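Local coordinates for zinc finger (CCCH type) motif-containing protein (Toxoplasma gondii, PDB 7NG2) that probably reads N6-methyladenosine in mRNA through its YTH domain, the part of the protein held here, and couples that reading to polyadenylation, at residues G72-M75 against S76-P80; S25-Y28 against T29-H33; E134-P137 against A138-S141. All blocks are in the same frame, centred on the assembly; numbering follows the deposited sequence. Where two conformers were deposited one is given.

How the interactions relate
All three contacts are local and lie within the YTH domain, each between neighbouring pieces of a continuous chain. Interaction 2, in helix 24-33, comes first; interaction 1 follows where strand 67-74 gives way to a loop, and interaction 3 comes last, where strand 134-135 leads into helix 137-149. Interactions 1 and 3 both start from strands of the same mixed sheet, their centres about 20 Å apart. The centre of interaction 2 lies about 14 Å from that of interaction 1 and about 24 Å from that of interaction 3, across the chain's centre. None touches another, so they shape three separate places: a helix packed by the sheet, a strand exit and a strand-to-helix turn.

Interaction 1 of 3, residues G72-M75 against S76-P80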
# COMPACT_ATOMS: atom_id res chain seq x y z
N GLY A 72 2.49 3.12 2.99
CA GLY A 72 2.52 4.50 2.55
C GLY A 72 1.13 5.06 2.39
O GLY A 72 0.13 4.34 2.50
N ARG A 73 1.06 6.37 2.16
CA ARG A 73 -0.20 7.06 1.92
C ARG A 73 -0.29 7.42 0.44
O ARG A 73 0.67 7.91 -0.15
CB ARG A 73 -0.26 8.34 2.76
CG ARG A 73 -1.58 9.09 2.63
CD ARG A 73 -1.55 10.39 3.42
NE ARG A 73 -2.86 11.04 3.46
CZ ARG A 73 -3.31 11.89 2.53
NH1 ARG A 73 -2.56 12.18 1.48
NH2 ARG A 73 -4.51 12.46 2.67
N MET A 74 -1.45 7.13 -0.16
CA MET A 74 -1.72 7.60 -1.51
C MET A 74 -1.87 9.12 -1.48
O MET A 74 -2.68 9.66 -0.72
CB MET A 74 -3.00 6.96 -2.00
CG MET A 74 -3.38 7.29 -3.43
SD MET A 74 -4.86 6.39 -3.88
CE MET A 74 -5.07 6.90 -5.58
N MET A 75 -1.09 9.82 -2.30
CA MET A 75 -1.02 11.28 -2.24
C MET A 75 -1.70 11.98 -3.41
O MET A 75 -1.91 13.19 -3.33
CB MET A 75 0.45 11.73 -2.21
CG MET A 75 1.26 11.16 -1.05
SD MET A 75 0.62 11.57 0.59
CE MET A 75 0.89 13.34 0.62
N SER A 76 -2.02 11.26 -4.48
CA SER A 76 -2.64 11.88 -5.63
C SER A 76 -3.47 10.85 -6.36
O SER A 76 -3.30 9.64 -6.16
CB SER A 76 -1.58 12.46 -6.59
OG SER A 76 -1.01 11.45 -7.42
N LEU A 77 -4.34 11.34 -7.24
CA LEU A 77 -5.01 10.48 -8.19
C LEU A 77 -4.01 10.02 -9.25
O LEU A 77 -2.96 10.63 -9.45
CB LEU A 77 -6.12 11.27 -8.89
CG LEU A 77 -7.37 11.54 -8.03
CD1 LEU A 77 -8.35 12.47 -8.75
CD2 LEU A 77 -8.05 10.23 -7.63
N PRO A 78 -4.32 8.92 -9.94
CA PRO A 78 -3.53 8.55 -11.12
C PRO A 78 -3.39 9.73 -12.07
O PRO A 78 -4.35 10.45 -12.34
CB PRO A 78 -4.35 7.41 -11.74
CG PRO A 78 -5.09 6.81 -10.56
CD PRO A 78 -5.42 7.98 -9.68
N ASP A 79 -2.15 9.96 -12.53
CA ASP A 79 -1.73 11.19 -13.18
C ASP A 79 -0.85 10.84 -14.37
O ASP A 79 0.29 10.38 -14.19
CB ASP A 79 -0.95 12.03 -12.16
CG ASP A 79 -0.44 13.36 -12.72
OD1 ASP A 79 -0.65 13.64 -13.91
OD2 ASP A 79 0.16 14.13 -11.94
N PRO A 80 -1.32 11.06 -15.60
CA PRO A 80 -0.52 10.67 -16.77
C PRO A 80 0.82 11.39 -16.88
O PRO A 80 1.70 10.91 -17.60
CB PRO A 80 -1.44 11.02 -17.95
CG PRO A 80 -2.81 11.00 -17.39
CD PRO A 80 -2.67 11.51 -15.98
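Met74 reaches forward along the chain to lie beside Ser76, and its tip extends to Leu77 and Pro78. From CB the side chain leaves with CG anti to the backbone N (chi1 -177°) and stays extended to the methyl, so it runs alongside the departing backbone instead of folding back over the strand. CG is the first atom to meet the loop, 3.6 Å from Ser76 O. SD stands farther off, and CE comes back to 3.3 Å from Ser76 O. The methyl also faces the start of the loop: CE is 4.4 Å from Leu77 CA and 4.3 Å from Pro78 CD, the latter a plain apolar touch. Ser76 O is thus buried under the thioether chain and has no hydrogen-bond partner in the model.

The serine hydroxyl is better supplied. Ser76 OG donates to Leu77 O at 2.9 Å, approaching from above the carbonyl plane, and it is also bonded to Arg99 N. Within 72-75, the bend of Met75 at chi2 (-59°) brings SD to the edge of the Arg73 guanidinium, in its plane, and chi3 only sets the methyl; the bond from Arg73 NH1 to Met75 SD, 3.4 Å, is weak. Stronger ties hold that guanidinium through Asp54 O, His55 ND1 and Gly1 O.

The contact sits near the surface where strand 67-74 runs out, between strands 55-62 and 98-109. Helix 40-52 flanks it, with Phe50 touching Met74 and Leu77, and Ser47 touching Leu77 and Pro78.

Interaction 2 of 3, residues S25-Y28 against T29-H33; sequences SNIY and TSIQH
Thr29 meets Ser25 one turn back, and the same i to i+4 spacing runs through the rest of this helical contact. The backbone bonds are regular: Thr29 N to Ser25 O is 3.0 Å, and Ser30 N to Asn26 O, Ile31 N to Ile27 O and Gln32 N to Tyr28 O follow at 2.9 Å each.

Side-chain polar contacts gather at Thr29. Its OG1 lies anti to the carbonyl carbon (chi1 -64°), which turns it back down the helix to within 3.1 Å of Ser25 O; its proton may go there or to a water. That water is 2.8 Å from Thr29 OG1 and donates to Asn26 OD1 at 2.9 Å, bridging the two side chains. Ser30 OG points into the domain, bonded to Val35 O and Trp102 NE1.

Side-chain carbon also meets the carbonyl of the preceding turn, with Ile31 CG1 3.4 Å from Ile27 O. Apolar packing is slight: Ile31 CD1 is 3.9 Å from Ile27 CG2, a touch that belongs to one of two Ile27 conformers and so is less certain.

The result is a stretch of alpha-helix held mainly by its own amides. Its water-bridged polar side, Asn26 and Thr29, lies on Trp87, while Ile27 and Ile31 pack on Trp102 of strand 98-109, and Ile27 and Ser30 on Trp36.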
# COMPACT_ATOMS: atom_id res chain seq x y z
N SER A 25 12.49 -4.73 -7.11
CA SER A 25 13.00 -3.53 -7.78
C SER A 25 11.92 -2.49 -7.97
O SER A 25 12.20 -1.28 -7.93
CB SER A 25 13.66 -3.90 -9.11
OG SER A 25 12.74 -4.46 -10.03
N ASN A 26 10.67 -2.91 -8.16
CA ASN A 26 9.58 -1.94 -8.26
C ASN A 26 9.33 -1.25 -6.92
O ASN A 26 9.02 -0.05 -6.89
CB ASN A 26 8.31 -2.61 -8.79
CG ASN A 26 8.43 -3.01 -10.25
OD1 ASN A 26 9.25 -2.47 -10.98
ND2 ASN A 26 7.60 -3.95 -10.67
N ILE A 27 9.45 -1.99 -5.82
CA ILE A 27 9.36 -1.38 -4.49
C ILE A 27 10.45 -0.35 -4.30
O ILE A 27 10.21 0.76 -3.81
CB ILE A 27 9.41 -2.47 -3.40
CG1 ILE A 27 8.26 -3.46 -3.56
CG2 ILE A 27 9.39 -1.83 -2.01
CD1 ILE A 27 6.90 -2.85 -3.34
N TYR A 28 11.68 -0.69 -4.70
CA TYR A 28 12.79 0.25 -4.57
C TYR A 28 12.52 1.52 -5.36
O TYR A 28 12.74 2.63 -4.86
CB TYR A 28 14.10 -0.40 -5.02
CG TYR A 28 14.48 -1.64 -4.25
CD1 TYR A 28 14.12 -1.79 -2.91
CD2 TYR A 28 15.19 -2.67 -4.86
CE1 TYR A 28 14.48 -2.93 -2.21
CE2 TYR A 28 15.54 -3.81 -4.16
CZ TYR A 28 15.18 -3.94 -2.84
OH TYR A 28 15.53 -5.07 -2.15
N THR A 29 12.03 1.37 -6.59
CA THR A 29 11.68 2.54 -7.39
C THR A 29 10.59 3.37 -6.72
O THR A 29 10.64 4.60 -6.72
CB THR A 29 11.24 2.08 -8.78
OG1 THR A 29 12.34 1.44 -9.44
CG2 THR A 29 10.76 3.25 -9.62
N SER A 30 9.60 2.70 -6.12
CA SER A 30 8.52 3.39 -5.44
C SER A 30 9.05 4.22 -4.27
O SER A 30 8.63 5.37 -4.07
CB SER A 30 7.49 2.37 -4.96
OG SER A 30 6.38 3.01 -4.34
N ILE A 31 9.97 3.65 -3.49
CA ILE A 31 10.56 4.38 -2.37
C ILE A 31 11.42 5.54 -2.88
O ILE A 31 11.39 6.64 -2.33
CB ILE A 31 11.37 3.41 -1.49
CG1 ILE A 31 10.44 2.41 -0.80
CG2 ILE A 31 12.18 4.17 -0.45
CD1 ILE A 31 11.17 1.20 -0.25
N GLN A 32 12.17 5.30 -3.96
CA GLN A 32 13.09 6.31 -4.47
C GLN A 32 12.35 7.53 -5.01
O GLN A 32 12.80 8.67 -4.83
CB GLN A 32 13.96 5.67 -5.56
CG GLN A 32 15.08 6.54 -6.09
CD GLN A 32 15.88 5.83 -7.16
OE1 GLN A 32 15.45 4.80 -7.68
NE2 GLN A 32 17.05 6.37 -7.48
N HIS A 33 11.22 7.31 -5.68
CA HIS A 33 10.53 8.38 -6.40
C HIS A 33 9.13 8.68 -5.91
O HIS A 33 8.49 9.59 -6.43
CB HIS A 33 10.53 8.08 -7.90
CG HIS A 33 11.90 7.97 -8.49
ND1 HIS A 33 12.75 9.05 -8.57
CD2 HIS A 33 12.57 6.92 -9.01
CE1 HIS A 33 13.89 8.67 -9.13
NE2 HIS A 33 13.80 7.38 -9.40
O HOH W 1 11.38 -0.48 -11.16

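Interaction 3 of 3, residues E134-P137 against A138-S141; sequences EVPP and ALGS
Pro137 meets Ser141 across the first turn of helix 137-149. Its carbonyl takes the N-H of Ser141, with Ser141 N to Pro137 O at 2.8 Å, while Ser141 CB leans to 3.2 Å from the same oxygen. Trp120 touches the rings of both Pro137 and Pro136.

This is a strand-to-helix turn: Pro136 holds the N-cap position, and proline suits the residue after it, because the opening turn of a helix asks no N-H of it. Pro136 O accepts Gly140 N at 2.8 Å. Gly140 is buried and has no side chain, which lets Val135 sit close to the helix: in the conformer described, one of two, Val135 CG2 is 3.7 Å from Gly140 CA.

The CD2 branch of Leu139 reaches back to the residues before the helix. With chi1 at 174° and chi2 at 57°, CD2 lies 4.3 Å from Val135 CB and 4.4 Å from Pro136 CD. The backbone pairing of Val135 with Phe16 adds the short, weakly bonded strand 134-135 to strand 14-21 at the edge of the mixed sheet, and the valine side chain packs on Phe16 and Ile18 of that strand.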
# COMPACT_ATOMS: atom_id res chain seq x y z
N GLU A 134 -8.77 -4.98 0.19
CA GLU A 134 -9.02 -4.05 1.28
C GLU A 134 -9.12 -4.79 2.60
O GLU A 134 -9.64 -5.91 2.66
CB GLU A 134 -10.29 -3.23 1.04
CG GLU A 134 -10.38 -2.02 1.96
CD GLU A 134 -11.48 -1.04 1.62
OE1 GLU A 134 -12.24 -1.24 0.64
OE2 GLU A 134 -11.60 -0.04 2.37
N VAL A 135 -8.55 -4.21 3.66
CA VAL A 135 -8.73 -4.77 5.00
C VAL A 135 -9.59 -3.84 5.84
O VAL A 135 -9.59 -2.62 5.64
CB VAL A 135 -7.41 -5.11 5.70
CG1 VAL A 135 -6.64 -6.19 4.95
CG2 VAL A 135 -6.58 -3.87 5.92
N PRO A 136 -10.33 -4.37 6.80
CA PRO A 136 -11.17 -3.53 7.67
C PRO A 136 -10.31 -2.58 8.49
O PRO A 136 -9.12 -2.83 8.73
CB PRO A 136 -11.86 -4.55 8.59
CG PRO A 136 -11.72 -5.87 7.91
CD PRO A 136 -10.46 -5.81 7.11
N PRO A 137 -10.88 -1.45 8.93
CA PRO A 137 -10.06 -0.43 9.59
C PRO A 137 -9.43 -0.88 10.90
O PRO A 137 -8.31 -0.47 11.19
CB PRO A 137 -11.04 0.74 9.78
CG PRO A 137 -12.40 0.10 9.79
CD PRO A 137 -12.29 -1.04 8.80
N ALA A 138 -10.11 -1.72 11.70
CA ALA A 138 -9.48 -2.15 12.94
C ALA A 138 -8.21 -2.96 12.66
O ALA A 138 -7.17 -2.72 13.28
CB ALA A 138 -10.45 -2.94 13.82
N LEU A 139 -8.29 -3.90 11.72
CA LEU A 139 -7.11 -4.68 11.35
C LEU A 139 -6.07 -3.81 10.64
O LEU A 139 -4.88 -3.87 10.96
CB LEU A 139 -7.51 -5.86 10.48
CG LEU A 139 -6.39 -6.71 9.88
CD1 LEU A 139 -5.46 -7.28 10.96
CD2 LEU A 139 -6.99 -7.82 9.02
N GLY A 140 -6.51 -2.98 9.70
CA GLY A 140 -5.57 -2.12 8.98
C GLY A 140 -4.81 -1.21 9.92
O GLY A 140 -3.59 -1.06 9.81
N SER A 141 -5.52 -0.59 10.86
CA SER A 141 -4.87 0.29 11.81
C SER A 141 -3.82 -0.46 12.63
O SER A 141 -2.71 0.03 12.85
CB SER A 141 -5.92 0.93 12.72
OG SER A 141 -5.31 1.69 13.75